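Local coordinates for Tle cognate immunity protein 4 C-terminal domain-containing protein (PDB 4R1D), which is the immunity protein Tli4, which binds the type VI secretion lipase effector Tle4 and thereby probably protects the producing bacterium from its own toxin, at residues H9-F14 against A26-W31; I35-D40 against H106-K111; R131-R136 against F147-A152; K139-E144 against R296-S301. One frame throughout, in Å; residues are numbered along the deposited sequence.

The four contacts follow the chain from its N-terminal strands to its last modelled residue. Interactions 1 and 2 are joined through neighbouring strands 23-30 and 33-38, where I35 N lies 2.9 Å from Y28 O; their centres are about 14 Å apart. Interaction 3 touches both: C148 N approaches G12 O at 2.9 Å, and Y108 OH approaches D150 O at 2.6 Å. Interactions 3 and 4 alternate along the sequence, and P142 meets both C148 and R136. Interactions 2 and 4 do not touch, their nearest atoms being about 9 Å apart. The partner chain, the lipase Tle4, reaches residues of interactions 1 and 2, including Y29, W31 and W110.

Interaction 1 (H9-F14 against A26-W31); sequences HCFGRF and AGYYLW
At the edge of the F11 ring, near its plane, sits the hydroxyl of Y28, with Y28 OH 3.2 Å from F11 CD1; the two side chains cross at about a right angle. F11 CD1 in turn lies at the edge of the Y28 ring, so neither ring stacks on the other. The contact joins a β-hairpin, strands 7-11 and 14-18 connected by a type II' turn from F11 to F14, to strand 23-30 of another sheet. The axes of segments 9-11 and 26-30 stay 9.9 Å apart at closest approach, and side chains rather than backbone bonds bridge them. CG of Y28 stands anti to the carbonyl carbon (chi1 -56°), and the long phenol extends from there to the hairpin. A26 adds a looser apolar touch, its CB 4.4 Å from F11 CE1. F164 touches both rings, V166 packs on F11, and F147 and I149 pack on Y28, so the two rings are buried among strands 162-169 and 146-149. The hairpin is closed by F14 N donating to F11 O and F11 N to F14 O. G12, with its positive phi, follows F11 in this turn, and its N lies 4.1 Å from Y28 CE1.

Interaction 2 (I35-D40 against H106-K111); sequences IEYLDD and HVYRWK
I35 meets two aromatic residues across an antiparallel strand pair, with CG1 4.0 Å from Y108 CB and CB near W110 CD1. Strands 33-38 and 107-115 are antiparallel neighbours, and both segments lie in the N-terminal family region. E36 and R109 form a hydrogen-bonded pair: E36 N donates to R109 O in a nearly straight bond (2.8 Å, 172°), and R109 N returns one to E36 O in the carbonyl plane. Their side chains run alongside each other in the same direction, carboxylate and guanidinium planes nearly parallel. A water joins them, donating to E36 OE1 and accepting from R109 NH1, while R109 NH2 is salt-bridged to D96.

Y37 faces Y108 in a non-hydrogen-bonded pair. With CG anti to the backbone N (chi1 166°), its ring turns an edge toward the Y108 face in an offset edge-to-face arrangement, centroids 5.7 Å apart and planes at 61°. A water in the plane of the H106 ring, at its edge, joins Y37 to H106, 2.8 Å from Y37 OH and 2.9 Å from H106 ND1. Y108 OH itself bonds to D150 O, and H151 meets the rings of both Y37 and H106. L38 follows, its N donating to V107 O at 2.9 Å, and L45 of helix 42-58 packs against both L38 and V107. Beyond it, D40 is salt-bridged to R48 of that helix, and D40 CB lies 4.4 Å from V107 CG1.

Interaction 3 (R131-R136 against F147-A152); sequences RNLRSR and FCIDHA
Hydrogen bonding centres on R136, which donates to three backbone carbonyls of a type II β turn running from I149 to A152. Its N reaches H151 O at 3.0 Å, NE reaches A152 O at 3.0 Å and NH2 reaches I149 O at 2.9 Å; in each case the donor stands above the carbonyl plane. A152 O accepts R136 NE and I149 N from opposite faces of its plane. The two side-chain acceptors lie at the guanidinium edge, near its plane, which fixes the rotation of the group. From CG to NE the chain is extended, with chi1 73° setting CG between the backbone N and the carbonyl carbon, and this carries the guanidinium alongside the turn. NH1 bonds to E140 O, so the guanidinium donates both to the turn and to the loop that carries E140.

Backbone pairing is slight: S135 and A152 form one antiparallel non-hydrogen-bonded pair, their CA atoms 4.1 Å apart, in the small sheet of strands 133-135, 152-155 and 146-149. S135 OG turns elsewhere, to T104 N. Apolar contact comes from L133, just after helix 119-132, whose CD1 touches A152 CB at 4.0 Å and I149 CD1 at 4.1 Å; L133 and I149 cross at about a right angle, and Y108 packs on both. C148 SG lies over one face of the R136 guanidinium, offset toward its rim and 3.8 Å from R136 NE.

Interaction 4 (K139-E144 against R296-S301); sequences KEIPSE and RVRPTS
R298 reaches across to two carbonyls of the 139-144 loop. NE donates to P142 O at 2.9 Å in a bent bond (141°), and NH2 donates to E144 O at 2.9 Å in a straighter one (162°), this donor lying in the carbonyl plane. P142 CG sits over one face of the guanidinium, and P142 CD lies 3.9 Å from R298 CD, the two side chains crossing at about a right angle; I141 CG2 rests 3.8 Å from R298 CD. A bend at chi3 (81°) turns the guanidinium out of the line of the aliphatic chain and toward these acceptors. Farther along, S301 N donates to S143 O nearly along the C=O axis at 2.9 Å; S301 OG adds a weak bond to the same oxygen, and T300 CA-H approaches it as well. T300 CG2 packs near E144 O.

In the next shell, R298 NH2 also bonds to G146 O, and E144 OE1 accepts from Y153 OH. The arginine backbone is held by R13, next to strand 14-18, whose L15 packs on R298. The contact thus ties the end of the modelled chain, just beyond strand 296-297, to the loop between strands 133-135 and 146-149, with strand 7-11 touching I141 and strand 152-155 touching P142 and E144.

Interaction 1 (H9-F14 against A26-W31)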
# COMPACT_ATOMS: atom_id res chain seq x y z
N HIS B 9 11.41 -24.71 -17.71
CA HIS B 9 11.19 -23.32 -18.06
C HIS B 9 12.45 -22.50 -17.79
O HIS B 9 13.18 -22.77 -16.84
CB HIS B 9 10.05 -22.73 -17.21
CG HIS B 9 8.71 -23.36 -17.46
ND1 HIS B 9 7.83 -22.87 -18.40
CD2 HIS B 9 8.10 -24.41 -16.88
CE1 HIS B 9 6.74 -23.61 -18.40
NE2 HIS B 9 6.88 -24.55 -17.48
N CYS B 10 12.70 -21.50 -18.63
CA CYS B 10 13.78 -20.55 -18.40
C CYS B 10 13.20 -19.29 -17.78
O CYS B 10 12.29 -18.69 -18.35
CB CYS B 10 14.43 -20.13 -19.70
SG CYS B 10 15.15 -21.46 -20.67
N PHE B 11 13.74 -18.90 -16.63
CA PHE B 11 13.39 -17.63 -16.01
C PHE B 11 14.69 -16.93 -15.63
O PHE B 11 15.48 -17.46 -14.84
CB PHE B 11 12.51 -17.83 -14.77
CG PHE B 11 11.19 -18.52 -15.05
CD1 PHE B 11 10.28 -17.97 -15.94
CD2 PHE B 11 10.86 -19.69 -14.39
CE1 PHE B 11 9.06 -18.60 -16.19
CE2 PHE B 11 9.65 -20.33 -14.63
CZ PHE B 11 8.75 -19.78 -15.53
N GLY B 12 14.95 -15.77 -16.21
CA GLY B 12 16.18 -15.05 -15.90
C GLY B 12 17.38 -15.93 -16.22
O GLY B 12 17.50 -16.43 -17.35
N ARG B 13 18.26 -16.14 -15.24
CA ARG B 13 19.46 -16.95 -15.44
C ARG B 13 19.22 -18.42 -15.12
O ARG B 13 20.14 -19.23 -15.24
CB ARG B 13 20.63 -16.45 -14.57
CG ARG B 13 20.95 -14.96 -14.72
CD ARG B 13 21.79 -14.64 -15.96
NE ARG B 13 21.79 -13.21 -16.27
CZ ARG B 13 22.53 -12.65 -17.22
NH1 ARG B 13 23.35 -13.40 -17.95
NH2 ARG B 13 22.45 -11.34 -17.45
N PHE B 14 18.00 -18.75 -14.74
CA PHE B 14 17.73 -20.06 -14.14
C PHE B 14 16.77 -20.95 -14.94
O PHE B 14 16.07 -20.48 -15.83
CB PHE B 14 17.23 -19.89 -12.70
CG PHE B 14 18.31 -19.43 -11.76
CD1 PHE B 14 18.97 -20.34 -10.94
CD2 PHE B 14 18.71 -18.10 -11.73
CE1 PHE B 14 19.98 -19.94 -10.10
CE2 PHE B 14 19.73 -17.69 -10.89
CZ PHE B 14 20.37 -18.61 -10.08
N ALA B 26 4.47 -14.55 -15.09
CA ALA B 26 5.84 -14.12 -14.85
C ALA B 26 6.03 -12.63 -15.08
O ALA B 26 5.37 -12.02 -15.93
CB ALA B 26 6.80 -14.89 -15.72
N GLY B 27 6.98 -12.07 -14.34
CA GLY B 27 7.40 -10.70 -14.53
C GLY B 27 8.91 -10.61 -14.46
O GLY B 27 9.55 -11.36 -13.71
N TYR B 28 9.47 -9.67 -15.23
CA TYR B 28 10.91 -9.49 -15.34
C TYR B 28 11.21 -8.02 -15.15
O TYR B 28 10.47 -7.18 -15.64
CB TYR B 28 11.41 -9.93 -16.71
CG TYR B 28 11.02 -11.35 -16.99
CD1 TYR B 28 11.79 -12.39 -16.51
CD2 TYR B 28 9.86 -11.64 -17.70
CE1 TYR B 28 11.42 -13.70 -16.73
CE2 TYR B 28 9.49 -12.95 -17.93
CZ TYR B 28 10.28 -13.98 -17.44
OH TYR B 28 9.93 -15.29 -17.66
N TYR B 29 12.31 -7.73 -14.45
CA TYR B 29 12.60 -6.36 -14.07
C TYR B 29 14.08 -6.06 -14.29
O TYR B 29 14.94 -6.84 -13.87
CB TYR B 29 12.23 -6.14 -12.59
CG TYR B 29 10.86 -6.66 -12.23
CD1 TYR B 29 10.66 -8.00 -11.92
CD2 TYR B 29 9.75 -5.81 -12.20
CE1 TYR B 29 9.41 -8.49 -11.60
CE2 TYR B 29 8.47 -6.30 -11.88
CZ TYR B 29 8.32 -7.63 -11.58
OH TYR B 29 7.08 -8.13 -11.26
N LEU B 30 14.35 -4.93 -14.93
CA LEU B 30 15.70 -4.50 -15.23
C LEU B 30 15.95 -3.15 -14.56
O LEU B 30 15.19 -2.20 -14.76
CB LEU B 30 15.87 -4.37 -16.74
CG LEU B 30 17.25 -4.11 -17.31
CD1 LEU B 30 18.21 -5.25 -16.96
CD2 LEU B 30 17.13 -3.92 -18.82
N TRP B 31 17.02 -3.07 -13.77
CA TRP B 31 17.32 -1.88 -12.98
C TRP B 31 16.07 -1.47 -12.22
O TRP B 31 15.80 -0.29 -12.03
CB TRP B 31 17.87 -0.76 -13.87
CG TRP B 31 19.16 -1.16 -14.55
CD1 TRP B 31 19.32 -1.58 -15.84
CD2 TRP B 31 20.46 -1.19 -13.95
NE1 TRP B 31 20.64 -1.88 -16.08
CE2 TRP B 31 21.36 -1.65 -14.94
CE3 TRP B 31 20.95 -0.90 -12.68
CZ2 TRP B 31 22.73 -1.80 -14.69
CZ3 TRP B 31 22.30 -1.04 -12.43
CH2 TRP B 31 23.18 -1.50 -13.44

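Interaction 2 (I35-D40 against H106-K111)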
# COMPACT_ATOMS: atom_id res chain seq x y z
N ILE B 35 10.24 -4.95 -17.46
CA ILE B 35 10.30 -5.05 -18.90
C ILE B 35 9.09 -5.89 -19.31
O ILE B 35 9.02 -7.09 -19.03
CB ILE B 35 11.64 -5.61 -19.44
CG1 ILE B 35 11.59 -5.69 -20.97
CG2 ILE B 35 12.00 -6.95 -18.80
CD1 ILE B 35 12.97 -5.60 -21.64
N GLU B 36 8.13 -5.22 -19.93
CA GLU B 36 6.83 -5.79 -20.27
C GLU B 36 6.76 -6.22 -21.72
O GLU B 36 7.04 -5.44 -22.63
CB GLU B 36 5.73 -4.76 -19.98
CG GLU B 36 4.32 -5.29 -20.19
CD GLU B 36 3.26 -4.20 -20.15
OE1 GLU B 36 3.63 -3.01 -20.15
OE2 GLU B 36 2.05 -4.54 -20.12
N TYR B 37 6.38 -7.48 -21.95
CA TYR B 37 6.17 -7.98 -23.30
C TYR B 37 4.84 -7.47 -23.85
O TYR B 37 3.80 -7.57 -23.19
CB TYR B 37 6.21 -9.50 -23.31
CG TYR B 37 5.67 -10.07 -24.59
CD1 TYR B 37 6.40 -9.98 -25.77
CD2 TYR B 37 4.42 -10.67 -24.63
CE1 TYR B 37 5.89 -10.48 -26.96
CE2 TYR B 37 3.91 -11.17 -25.81
CZ TYR B 37 4.64 -11.08 -26.96
OH TYR B 37 4.11 -11.59 -28.12
N LEU B 38 4.87 -6.94 -25.07
CA LEU B 38 3.66 -6.39 -25.68
C LEU B 38 3.22 -7.27 -26.84
O LEU B 38 4.06 -7.82 -27.55
CB LEU B 38 3.95 -4.98 -26.20
CG LEU B 38 4.50 -3.96 -25.20
CD1 LEU B 38 4.77 -2.61 -25.89
CD2 LEU B 38 3.53 -3.79 -24.05
N ASP B 39 1.90 -7.38 -27.04
CA ASP B 39 1.34 -8.18 -28.13
C ASP B 39 1.42 -7.45 -29.47
O ASP B 39 1.11 -8.02 -30.51
CB ASP B 39 -0.12 -8.52 -27.85
CG ASP B 39 -0.29 -9.50 -26.70
OD1 ASP B 39 0.54 -10.43 -26.59
OD2 ASP B 39 -1.24 -9.33 -25.91
N ASP B 40 1.84 -6.19 -29.42
CA ASP B 40 1.82 -5.31 -30.58
C ASP B 40 2.50 -5.87 -31.82
O ASP B 40 3.61 -6.38 -31.75
CB ASP B 40 2.49 -3.98 -30.26
CG ASP B 40 1.72 -3.17 -29.24
OD1 ASP B 40 1.15 -3.76 -28.30
OD2 ASP B 40 1.68 -1.93 -29.39
N HIS B 106 9.81 -9.09 -31.58
CA HIS B 106 8.84 -9.03 -30.49
C HIS B 106 9.05 -7.67 -29.85
O HIS B 106 10.18 -7.19 -29.80
CB HIS B 106 9.08 -10.10 -29.43
CG HIS B 106 9.05 -11.50 -29.96
ND1 HIS B 106 7.89 -12.11 -30.39
CD2 HIS B 106 10.04 -12.41 -30.13
CE1 HIS B 106 8.17 -13.34 -30.79
NE2 HIS B 106 9.46 -13.54 -30.65
N VAL B 107 7.98 -7.08 -29.35
CA VAL B 107 8.05 -5.74 -28.78
C VAL B 107 7.99 -5.75 -27.26
O VAL B 107 7.27 -6.55 -26.67
CB VAL B 107 6.91 -4.87 -29.32
CG1 VAL B 107 6.34 -4.01 -28.22
CG2 VAL B 107 7.41 -4.02 -30.43
N TYR B 108 8.75 -4.85 -26.63
CA TYR B 108 8.75 -4.71 -25.17
C TYR B 108 8.70 -3.26 -24.75
O TYR B 108 9.25 -2.39 -25.44
CB TYR B 108 10.01 -5.36 -24.59
CG TYR B 108 10.16 -6.80 -24.99
CD1 TYR B 108 9.77 -7.83 -24.14
CD2 TYR B 108 10.65 -7.13 -26.25
CE1 TYR B 108 9.88 -9.14 -24.52
CE2 TYR B 108 10.76 -8.43 -26.64
CZ TYR B 108 10.38 -9.44 -25.78
OH TYR B 108 10.52 -10.74 -26.19
N ARG B 109 8.06 -3.01 -23.61
CA ARG B 109 8.06 -1.69 -23.01
C ARG B 109 8.85 -1.75 -21.70
O ARG B 109 8.61 -2.64 -20.89
CB ARG B 109 6.64 -1.22 -22.72
CG ARG B 109 6.58 0.15 -22.10
CD ARG B 109 5.16 0.52 -21.68
NE ARG B 109 5.02 1.97 -21.50
CZ ARG B 109 3.91 2.57 -21.09
NH1 ARG B 109 2.83 1.85 -20.80
NH2 ARG B 109 3.87 3.89 -20.97
N TRP B 110 9.78 -0.83 -21.51
CA TRP B 110 10.59 -0.81 -20.31
C TRP B 110 10.67 0.63 -19.83
O TRP B 110 11.46 1.43 -20.35
CB TRP B 110 11.98 -1.39 -20.59
CG TRP B 110 12.88 -1.36 -19.38
CD1 TRP B 110 12.58 -1.79 -18.11
CD2 TRP B 110 14.22 -0.86 -19.33
NE1 TRP B 110 13.67 -1.60 -17.27
CE2 TRP B 110 14.69 -1.03 -17.99
CE3 TRP B 110 15.09 -0.29 -20.28
CZ2 TRP B 110 15.96 -0.65 -17.60
CZ3 TRP B 110 16.37 0.08 -19.87
CH2 TRP B 110 16.79 -0.11 -18.54
N LYS B 111 9.84 0.97 -18.86
CA LYS B 111 9.67 2.37 -18.48
C LYS B 111 10.06 2.58 -17.03
O LYS B 111 9.69 1.81 -16.15
CB LYS B 111 8.22 2.81 -18.69
CG LYS B 111 7.93 4.25 -18.23
CD LYS B 111 6.46 4.59 -18.41
CE LYS B 111 5.57 3.72 -17.54
NZ LYS B 111 4.14 4.14 -17.61
O HOH W 1 2.00 -0.98 -20.54
O HOH W 2 5.36 -10.61 -30.47

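Interaction 3 (R131-R136 against F147-A152)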
# COMPACT_ATOMS: atom_id res chain seq x y z
N ARG B 131 20.95 -3.67 -28.49
CA ARG B 131 21.94 -4.55 -29.10
C ARG B 131 21.82 -5.98 -28.61
O ARG B 131 22.03 -6.92 -29.37
CB ARG B 131 23.37 -4.06 -28.83
CG ARG B 131 23.74 -2.77 -29.53
CD ARG B 131 25.25 -2.51 -29.47
NE ARG B 131 25.74 -2.31 -28.11
CZ ARG B 131 25.80 -1.13 -27.51
NH1 ARG B 131 25.39 -0.03 -28.14
NH2 ARG B 131 26.27 -1.03 -26.27
N ASN B 132 21.47 -6.15 -27.33
CA ASN B 132 21.55 -7.45 -26.67
C ASN B 132 20.25 -8.27 -26.64
O ASN B 132 20.27 -9.43 -26.24
CB ASN B 132 22.05 -7.29 -25.23
CG ASN B 132 23.43 -6.64 -25.14
OD1 ASN B 132 24.24 -6.71 -26.07
ND2 ASN B 132 23.71 -6.01 -24.01
N LEU B 133 19.13 -7.68 -27.05
CA LEU B 133 17.85 -8.38 -26.91
C LEU B 133 17.65 -9.41 -28.02
O LEU B 133 17.38 -9.05 -29.16
CB LEU B 133 16.68 -7.38 -26.88
CG LEU B 133 15.34 -7.97 -26.41
CD1 LEU B 133 15.47 -8.65 -25.05
CD2 LEU B 133 14.25 -6.90 -26.36
N ARG B 134 17.80 -10.69 -27.68
CA ARG B 134 17.77 -11.77 -28.67
C ARG B 134 16.46 -12.54 -28.56
O ARG B 134 16.04 -12.88 -27.46
CB ARG B 134 18.92 -12.74 -28.44
CG ARG B 134 20.31 -12.12 -28.45
CD ARG B 134 20.89 -12.01 -29.85
NE ARG B 134 22.35 -12.04 -29.82
CZ ARG B 134 23.13 -10.96 -29.73
NH1 ARG B 134 22.59 -9.75 -29.69
NH2 ARG B 134 24.45 -11.10 -29.71
N SER B 135 15.83 -12.84 -29.69
CA SER B 135 14.60 -13.63 -29.66
C SER B 135 14.87 -15.11 -29.35
O SER B 135 15.96 -15.64 -29.64
CB SER B 135 13.88 -13.50 -31.00
OG SER B 135 14.76 -13.86 -32.05
N ARG B 136 13.88 -15.79 -28.77
CA ARG B 136 13.91 -17.23 -28.58
C ARG B 136 12.46 -17.74 -28.64
O ARG B 136 11.53 -16.99 -28.39
CB ARG B 136 14.56 -17.63 -27.24
CG ARG B 136 13.70 -17.33 -26.00
CD ARG B 136 14.40 -17.64 -24.67
NE ARG B 136 13.52 -17.22 -23.58
CZ ARG B 136 12.72 -18.03 -22.89
NH1 ARG B 136 12.71 -19.33 -23.13
NH2 ARG B 136 11.93 -17.53 -21.95
N PHE B 147 19.88 -13.31 -19.82
CA PHE B 147 18.74 -13.25 -18.91
C PHE B 147 17.44 -13.47 -19.70
O PHE B 147 17.05 -12.63 -20.50
CB PHE B 147 18.74 -11.89 -18.22
CG PHE B 147 17.70 -11.73 -17.15
CD1 PHE B 147 17.96 -12.14 -15.84
CD2 PHE B 147 16.47 -11.17 -17.44
CE1 PHE B 147 16.99 -11.98 -14.85
CE2 PHE B 147 15.52 -11.02 -16.46
CZ PHE B 147 15.77 -11.43 -15.17
N CYS B 148 16.79 -14.61 -19.49
CA CYS B 148 15.60 -14.96 -20.26
C CYS B 148 14.37 -14.23 -19.77
O CYS B 148 14.12 -14.16 -18.58
CB CYS B 148 15.35 -16.46 -20.22
SG CYS B 148 16.51 -17.44 -21.24
N ILE B 149 13.61 -13.70 -20.72
CA ILE B 149 12.31 -13.10 -20.44
C ILE B 149 11.31 -13.70 -21.44
O ILE B 149 11.66 -14.64 -22.16
CB ILE B 149 12.37 -11.56 -20.57
CG1 ILE B 149 12.69 -11.14 -22.01
CG2 ILE B 149 13.45 -11.00 -19.62
CD1 ILE B 149 12.64 -9.65 -22.25
N ASP B 150 10.08 -13.18 -21.50
CA ASP B 150 9.11 -13.67 -22.47
C ASP B 150 9.67 -13.56 -23.88
O ASP B 150 10.03 -12.47 -24.31
CB ASP B 150 7.82 -12.85 -22.43
CG ASP B 150 7.25 -12.74 -21.05
OD1 ASP B 150 6.45 -13.62 -20.66
OD2 ASP B 150 7.61 -11.78 -20.35
N HIS B 151 9.73 -14.68 -24.60
CA HIS B 151 10.05 -14.68 -26.03
C HIS B 151 11.45 -14.18 -26.38
O HIS B 151 11.76 -13.97 -27.55
CB HIS B 151 9.03 -13.86 -26.81
CG HIS B 151 7.62 -14.32 -26.62
ND1 HIS B 151 7.10 -15.42 -27.27
CD2 HIS B 151 6.61 -13.82 -25.87
CE1 HIS B 151 5.84 -15.58 -26.92
NE2 HIS B 151 5.52 -14.62 -26.07
N ALA B 152 12.30 -13.99 -25.39
CA ALA B 152 13.62 -13.46 -25.67
C ALA B 152 14.60 -13.68 -24.53
O ALA B 152 14.27 -14.28 -23.51
CB ALA B 152 13.52 -11.97 -26.01

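Interaction 4 (K139-E144 against R296-S301)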
# COMPACT_ATOMS: atom_id res chain seq x y z
N LYS B 139 9.69 -21.87 -25.34
CA LYS B 139 10.33 -22.86 -24.47
C LYS B 139 11.77 -23.20 -24.87
O LYS B 139 12.37 -24.14 -24.37
CB LYS B 139 9.47 -24.13 -24.38
CG LYS B 139 8.05 -23.89 -23.86
CD LYS B 139 7.30 -25.21 -23.73
CE LYS B 139 5.81 -25.06 -24.05
NZ LYS B 139 5.56 -24.94 -25.52
N GLU B 140 12.34 -22.39 -25.75
CA GLU B 140 13.71 -22.63 -26.19
C GLU B 140 14.69 -22.26 -25.08
O GLU B 140 14.61 -21.17 -24.51
CB GLU B 140 14.01 -21.81 -27.45
CG GLU B 140 15.39 -22.06 -28.01
CD GLU B 140 15.69 -21.19 -29.23
OE1 GLU B 140 14.93 -20.24 -29.50
OE2 GLU B 140 16.68 -21.48 -29.91
N ILE B 141 15.62 -23.17 -24.79
CA ILE B 141 16.64 -22.94 -23.77
C ILE B 141 17.94 -22.47 -24.42
O ILE B 141 18.63 -23.25 -25.08
CB ILE B 141 16.91 -24.24 -23.00
CG1 ILE B 141 15.61 -24.77 -22.39
CG2 ILE B 141 18.01 -24.02 -21.93
CD1 ILE B 141 15.76 -26.08 -21.60
N PRO B 142 18.30 -21.20 -24.24
CA PRO B 142 19.49 -20.67 -24.91
C PRO B 142 20.78 -21.24 -24.34
O PRO B 142 20.91 -21.36 -23.12
CB PRO B 142 19.42 -19.17 -24.63
CG PRO B 142 17.98 -18.91 -24.28
CD PRO B 142 17.52 -20.14 -23.58
N SER B 143 21.72 -21.60 -25.20
CA SER B 143 23.02 -22.04 -24.73
C SER B 143 23.97 -20.85 -24.55
O SER B 143 25.00 -20.96 -23.90
CB SER B 143 23.63 -23.08 -25.68
OG SER B 143 23.85 -22.51 -26.96
N GLU B 144 23.61 -19.71 -25.14
CA GLU B 144 24.35 -18.47 -24.93
C GLU B 144 24.02 -17.88 -23.55
O GLU B 144 22.91 -18.05 -23.07
CB GLU B 144 24.00 -17.45 -26.03
CG GLU B 144 24.43 -16.01 -25.75
CD GLU B 144 24.22 -15.06 -26.93
OE1 GLU B 144 23.28 -15.25 -27.73
OE2 GLU B 144 25.01 -14.10 -27.07
N ARG B 296 17.99 -24.80 -11.10
CA ARG B 296 19.42 -24.71 -11.41
C ARG B 296 19.73 -23.55 -12.35
O ARG B 296 18.88 -23.14 -13.14
CB ARG B 296 19.96 -26.04 -11.97
CG ARG B 296 19.56 -26.37 -13.41
CD ARG B 296 18.16 -26.92 -13.50
NE ARG B 296 17.93 -27.62 -14.77
CZ ARG B 296 16.77 -28.16 -15.13
NH1 ARG B 296 15.71 -28.07 -14.33
NH2 ARG B 296 16.66 -28.79 -16.30
N VAL B 297 20.94 -23.03 -12.26
CA VAL B 297 21.42 -22.03 -13.19
C VAL B 297 21.41 -22.65 -14.57
O VAL B 297 21.78 -23.81 -14.74
CB VAL B 297 22.87 -21.62 -12.86
CG1 VAL B 297 23.39 -20.65 -13.90
CG2 VAL B 297 22.94 -21.01 -11.47
N ARG B 298 20.98 -21.88 -15.56
CA ARG B 298 20.96 -22.38 -16.93
C ARG B 298 22.39 -22.60 -17.39
O ARG B 298 23.19 -21.67 -17.37
CB ARG B 298 20.27 -21.38 -17.86
CG ARG B 298 20.06 -21.91 -19.28
CD ARG B 298 19.33 -20.92 -20.17
NE ARG B 298 20.22 -19.89 -20.71
CZ ARG B 298 20.28 -18.64 -20.26
NH1 ARG B 298 19.49 -18.25 -19.26
NH2 ARG B 298 21.12 -17.78 -20.82
N PRO B 299 22.73 -23.84 -17.79
CA PRO B 299 24.08 -24.06 -18.33
C PRO B 299 24.29 -23.24 -19.58
O PRO B 299 23.43 -23.24 -20.46
CB PRO B 299 24.08 -25.55 -18.69
CG PRO B 299 22.98 -26.15 -17.86
CD PRO B 299 21.93 -25.07 -17.77
N THR B 300 25.43 -22.54 -19.68
CA THR B 300 25.71 -21.74 -20.87
C THR B 300 27.16 -21.94 -21.31
O THR B 300 27.94 -22.58 -20.62
CB THR B 300 25.47 -20.23 -20.63
OG1 THR B 300 26.36 -19.76 -19.61
CG2 THR B 300 24.03 -19.97 -20.22
N SER B 301 27.50 -21.37 -22.45
CA SER B 301 28.86 -21.45 -22.97
C SER B 301 29.74 -20.36 -22.38
O SER B 301 30.94 -20.32 -22.64
CB SER B 301 28.85 -21.34 -24.49
OG SER B 301 28.08 -20.22 -24.89